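Local coordinates for cytochrome P450 (CYP102L1) (Mycobacterium phage Adler, PDB 6N6Q), which probably works as a virus-encoded haem-thiolate monooxygenase, activating oxygen at its haem iron to oxidise organic substrates, at residues K451-E454 and L458-S461. Sequence-based numbering, arbitrary orientation.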
loop_
_atom_site.group_PDB
_atom_site.type_symbol
_atom_site.label_atom_id
_atom_site.label_comp_id
_atom_site.label_asym_id
_atom_site.label_seq_id
_atom_site.Cartn_x
_atom_site.Cartn_y
_atom_site.Cartn_z
ATOM N N LYS A 451 12.872 4.647 12.920
ATOM C CA LYS A 451 13.219 3.258 12.657
ATOM C C LYS A 451 12.100 2.626 11.845
ATOM O O LYS A 451 10.919 2.815 12.149
ATOM C CB LYS A 451 13.440 2.475 13.959
ATOM C CG LYS A 451 14.903 2.340 14.373
ATOM C CD LYS A 451 15.614 3.686 14.394
ATOM C CE LYS A 451 17.052 3.550 14.867
ATOM N NZ LYS A 451 17.122 3.073 16.277
ATOM N N VAL A 452 12.470 1.884 10.806
ATOM C CA VAL A 452 11.512 1.324 9.860
ATOM C C VAL A 452 11.572 -0.193 9.944
ATOM O O VAL A 452 12.599 -0.800 9.612
ATOM C CB VAL A 452 11.781 1.805 8.426
ATOM C CG1 VAL A 452 10.850 1.103 7.452
ATOM C CG2 VAL A 452 11.611 3.313 8.337
ATOM N N SER A 453 10.476 -0.803 10.384
ATOM C CA SER A 453 10.345 -2.251 10.358
ATOM C C SER A 453 9.790 -2.694 9.009
ATOM O O SER A 453 9.214 -1.906 8.255
ATOM C CB SER A 453 9.441 -2.740 11.492
ATOM O OG SER A 453 8.091 -2.371 11.271
ATOM N N GLU A 454 9.976 -3.975 8.704
ATOM C CA GLU A 454 9.579 -4.535 7.417
ATOM C C GLU A 454 8.643 -5.711 7.657
ATOM O O GLU A 454 9.063 -6.752 8.174
ATOM C CB GLU A 454 10.801 -4.960 6.604
ATOM C CG GLU A 454 11.810 -3.846 6.388
ATOM C CD GLU A 454 12.765 -4.135 5.246
ATOM O OE1 GLU A 454 12.418 -4.962 4.375
ATOM O OE2 GLU A 454 13.860 -3.534 5.220
ATOM N N LEU A 458 6.758 -1.406 4.333
ATOM C CA LEU A 458 7.598 -0.615 5.222
ATOM C C LEU A 458 6.716 0.184 6.173
ATOM O O LEU A 458 5.728 0.794 5.751
ATOM C CB LEU A 458 8.503 0.320 4.419
ATOM C CG LEU A 458 9.920 -0.174 4.120
ATOM C CD1 LEU A 458 9.910 -1.603 3.598
ATOM C CD2 LEU A 458 10.609 0.755 3.129
ATOM N N LYS A 459 7.069 0.176 7.457
ATOM C CA LYS A 459 6.257 0.813 8.477
ATOM C C LYS A 459 7.145 1.508 9.499
ATOM O O LYS A 459 8.189 0.963 9.887
ATOM C CB LYS A 459 5.362 -0.213 9.188
ATOM C CG LYS A 459 4.300 0.398 10.082
ATOM C CD LYS A 459 3.552 -0.666 10.863
ATOM C CE LYS A 459 4.433 -1.265 11.942
ATOM N NZ LYS A 459 4.914 -0.217 12.885
ATOM N N PRO A 460 6.768 2.708 9.942
ATOM C CA PRO A 460 7.488 3.352 11.053
ATOM C C PRO A 460 7.186 2.634 12.359
ATOM O O PRO A 460 6.024 2.482 12.743
ATOM C CB PRO A 460 6.941 4.786 11.051
ATOM C CG PRO A 460 6.267 4.955 9.718
ATOM C CD PRO A 460 5.758 3.600 9.350
ATOM N N SER A 461 8.238 2.192 13.043
ATOM C CA SER A 461 8.104 1.453 14.289
ATOM C C SER A 461 8.220 2.396 15.480
ATOM O O SER A 461 9.073 3.289 15.498
ATOM C CB SER A 461 9.163 0.350 14.387
ATOM O OG SER A 461 10.474 0.889 14.387
#
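A chi1 of 175° swings CG1 of Val452 across from its own N, to 3.7 Å from CG of Leu458, the two side chains slanting past each other; the same CG1 also approaches O of Lys459. In Ser461 a chi1 of 62° places OG between the backbone N and the carbonyl carbon, from where it makes a weak bond of 3.0 Å to O of Lys451. That carbonyl oxygen also accepts the N-H of Ser461, with N 2.9 Å from O of Lys451 in an almost straight bond (175° at the hydrogen), and the weak OG contact adds to this backbone bond. Farther along, Ser453 and Lys459 form an antiparallel hydrogen-bonded pair: N of Ser453 donates to O of Lys459 at 2.9 Å, bent at the hydrogen, and N of Lys459 returns a bond to O of Ser453 at 3.1 Å. Strands 451-454 and 458-461 thus build a two-stranded beta hairpin near the C-terminal end of the cytochrome P450 fold, with the side chain of Leu458 about 10 Å from the bound haem. The hairpin is two-faced. Val452, Leu458 and Pro460 lie buried on one side, Val452 and Pro460 against Phe289 of helix 265-296, Val452 and Leu458 against Trp342. Glu454 shares this side, its CG 4.1 Å from CD1 of Leu458 as the two side chains run alongside each other, while its carboxylate accepts the backbone N-H groups of Val36 and Gln37. On the other side, the Lys459 chain bends at its last two torsions, carrying CE past OG of Ser453 and letting NZ donate to O of Pro460 at 2.9 Å from above the carbonyl plane.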